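Long-range contact in AvrRxo1-ORF2 (Xanthomonas oryzae pv. oryzicola, PDB 4Z8T), which binds the type III effector AvrRxo1-ORF1, which carries a polynucleotide kinase domain, and is probably its chaperone: residues 39-44 / 72-77. Residues are numbered along the deposited sequence; the frame is centred on the assembly and turned at random.
Sequences GKERFD and RMYYVE
The extended loop 39-44 runs past the C-terminal part of helix 63-77, closest at Phe43 and Tyr74 with their CA atoms 7.5 Å apart, and the two are joined by side chains reaching across to the partner's backbone. This linker of an all-helical chain leaves helix 6-38 through a Schellman motif at Gly39 and enters helix 45-51 with Asp44 as N-cap, its OD1 taking the backbone N of Glu47. Lys40 points its CB toward helix 63-77. With CG anti to the backbone N (chi1 176°), its chain, extended as far as CE and then bent at the last torsion, passes over one face of the Tyr74 ring; CE lies 3.5 Å from the ring centroid as a CH-pi contact, and NZ, above the same face, adds a cation-pi interaction. At the far end NZ gives a hydrogen bond to Tyr74 O at 2.8 Å, coming from above the carbonyl plane. Val81 O and a water that also donates to Tyr75 O are further acceptors, so three oxygen acceptors hold the buried ammonium. Tyr74 runs the opposite way alongside the lysine, and its OH donates to Glu41 O at 2.7 Å, the acceptor lying at the ring's edge. Phe43 meets Tyr74 obliquely, CD1 to CD2 at 3.5 Å, while Phe87 packs edge-to-face with that tyrosine. The Glu41 carboxylate turns to Leu84 N, at the start of helix 84-94. Tyr75 sits between the loop and helix 6-38, touching Leu32 and Ala35. Its CE2 packs on Phe43 CB at 3.6 Å, and its OH is shared: a second water bridges it to Lys40 O, and Phe43 N donates to Tyr75 OH at 2.9 Å with an N-H...O angle of 148°.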
loop_
_atom_site.group_PDB
_atom_site.type_symbol
_atom_site.label_atom_id
_atom_site.label_comp_id
_atom_site.label_asym_id
_atom_site.label_seq_id
_atom_site.Cartn_x
_atom_site.Cartn_y
_atom_site.Cartn_z
ATOM N N GLY B 39 -24.643 -0.930 9.899
ATOM C CA GLY B 39 -25.733 -0.074 10.335
ATOM C C GLY B 39 -25.358 1.378 10.568
ATOM O O GLY B 39 -26.035 2.091 11.312
ATOM N N LYS B 40 -24.282 1.825 9.925
ATOM C CA LYS B 40 -23.833 3.209 10.042
ATOM C C LYS B 40 -24.923 4.154 9.540
ATOM O O LYS B 40 -25.568 3.881 8.528
ATOM C CB LYS B 40 -22.539 3.387 9.235
ATOM C CG LYS B 40 -21.966 4.802 9.174
ATOM C CD LYS B 40 -20.517 4.727 8.694
ATOM C CE LYS B 40 -19.936 6.097 8.420
ATOM N NZ LYS B 40 -18.514 6.142 8.859
ATOM N N GLU B 41 -25.148 5.253 10.259
ATOM C CA GLU B 41 -26.172 6.224 9.880
ATOM C C GLU B 41 -25.951 6.750 8.464
ATOM O O GLU B 41 -24.825 7.073 8.073
ATOM C CB GLU B 41 -26.215 7.381 10.887
ATOM C CG GLU B 41 -27.251 8.451 10.584
ATOM C CD GLU B 41 -27.300 9.534 11.648
ATOM O OE1 GLU B 41 -26.617 9.389 12.687
ATOM O OE2 GLU B 41 -28.026 10.532 11.446
ATOM N N ARG B 42 -27.025 6.808 7.687
ATOM C CA ARG B 42 -26.959 7.292 6.315
ATOM C C ARG B 42 -26.501 8.747 6.269
ATOM O O ARG B 42 -26.988 9.573 7.042
ATOM C CB ARG B 42 -28.330 7.184 5.661
ATOM C CG ARG B 42 -28.337 7.621 4.219
ATOM C CD ARG B 42 -28.387 6.422 3.298
ATOM N NE ARG B 42 -29.605 5.647 3.515
ATOM C CZ ARG B 42 -30.073 4.732 2.672
ATOM N NH1 ARG B 42 -29.428 4.472 1.541
ATOM N NH2 ARG B 42 -31.193 4.078 2.959
ATOM N N PHE B 43 -25.580 9.070 5.362
ATOM C CA PHE B 43 -25.070 10.435 5.313
ATOM C C PHE B 43 -26.119 11.437 4.846
ATOM O O PHE B 43 -26.718 11.285 3.774
ATOM C CB PHE B 43 -23.807 10.562 4.462
ATOM C CG PHE B 43 -23.198 11.936 4.517
ATOM C CD1 PHE B 43 -22.461 12.334 5.624
ATOM C CD2 PHE B 43 -23.392 12.839 3.484
ATOM C CE1 PHE B 43 -21.916 13.605 5.691
ATOM C CE2 PHE B 43 -22.847 14.109 3.546
ATOM C CZ PHE B 43 -22.110 14.490 4.649
ATOM N N ASP B 44 -26.296 12.476 5.662
ATOM C CA ASP B 44 -27.322 13.494 5.481
ATOM C C ASP B 44 -26.651 14.852 5.691
ATOM O O ASP B 44 -26.471 15.281 6.828
ATOM C CB ASP B 44 -28.427 13.266 6.525
ATOM C CG ASP B 44 -29.573 14.265 6.430
ATOM O OD1 ASP B 44 -29.331 15.490 6.328
ATOM O OD2 ASP B 44 -30.736 13.816 6.499
ATOM N N ARG B 72 -17.769 11.719 1.490
ATOM C CA ARG B 72 -16.598 10.868 1.313
ATOM C C ARG B 72 -15.774 10.771 2.596
ATOM O O ARG B 72 -15.349 9.688 2.984
ATOM C CB ARG B 72 -15.743 11.371 0.151
ATOM C CG ARG B 72 -14.425 10.656 0.011
ATOM C CD ARG B 72 -13.681 11.103 -1.233
ATOM N NE ARG B 72 -14.377 10.667 -2.436
ATOM C CZ ARG B 72 -14.319 9.425 -2.913
ATOM N NH1 ARG B 72 -14.987 9.116 -4.011
ATOM N NH2 ARG B 72 -13.590 8.494 -2.290
HETATM N N MSE B 73 -15.557 11.896 3.266
HETATM C CA MSE B 73 -14.831 11.861 4.534
HETATM C C MSE B 73 -15.536 10.963 5.548
HETATM O O MSE B 73 -14.922 10.129 6.202
HETATM C CB MSE B 73 -14.654 13.276 5.101
HETATM C CG MSE B 73 -13.927 13.297 6.416
HETATM SE SE MSE B 73 -13.857 15.124 7.101
HETATM C CE MSE B 73 -12.937 15.909 5.614
ATOM N N TYR B 74 -16.852 11.116 5.646
ATOM C CA TYR B 74 -17.648 10.356 6.592
ATOM C C TYR B 74 -17.484 8.850 6.379
ATOM O O TYR B 74 -17.230 8.099 7.323
ATOM C CB TYR B 74 -19.112 10.767 6.413
ATOM C CG TYR B 74 -20.124 10.052 7.286
ATOM C CD1 TYR B 74 -20.111 10.196 8.663
ATOM C CD2 TYR B 74 -21.110 9.259 6.717
ATOM C CE1 TYR B 74 -21.052 9.559 9.456
ATOM C CE2 TYR B 74 -22.053 8.623 7.500
ATOM C CZ TYR B 74 -22.017 8.775 8.864
ATOM O OH TYR B 74 -22.951 8.141 9.648
ATOM N N TYR B 75 -17.605 8.422 5.130
ATOM C CA TYR B 75 -17.597 6.997 4.821
ATOM C C TYR B 75 -16.203 6.404 4.689
ATOM O O TYR B 75 -15.967 5.296 5.154
ATOM C CB TYR B 75 -18.378 6.713 3.545
ATOM C CG TYR B 75 -19.877 6.753 3.753
ATOM C CD1 TYR B 75 -20.487 5.899 4.662
ATOM C CD2 TYR B 75 -20.670 7.637 3.040
ATOM C CE1 TYR B 75 -21.862 5.928 4.856
ATOM C CE2 TYR B 75 -22.052 7.674 3.226
ATOM C CZ TYR B 75 -22.630 6.814 4.138
ATOM O OH TYR B 75 -23.992 6.834 4.345
ATOM N N VAL B 76 -15.297 7.132 4.041
ATOM C CA VAL B 76 -13.982 6.573 3.716
ATOM C C VAL B 76 -12.965 6.798 4.822
ATOM O O VAL B 76 -12.212 5.891 5.178
ATOM C CB VAL B 76 -13.450 7.135 2.399
ATOM C CG1 VAL B 76 -12.081 6.557 2.085
ATOM C CG2 VAL B 76 -14.407 6.809 1.278
ATOM N N GLU B 77 -12.946 8.000 5.386
ATOM C CA GLU B 77 -11.927 8.320 6.383
ATOM C C GLU B 77 -12.298 7.946 7.805
ATOM O O GLU B 77 -11.421 7.734 8.636
ATOM C CB GLU B 77 -11.587 9.803 6.333
ATOM C CG GLU B 77 -10.878 10.242 5.090
ATOM C CD GLU B 77 -10.493 11.701 5.184
ATOM O OE1 GLU B 77 -10.905 12.489 4.304
ATOM O OE2 GLU B 77 -9.787 12.061 6.157
HETATM O O HOH W 1 -17.781 4.146 6.666
HETATM O O HOH W 2 -24.717 4.282 5.777
#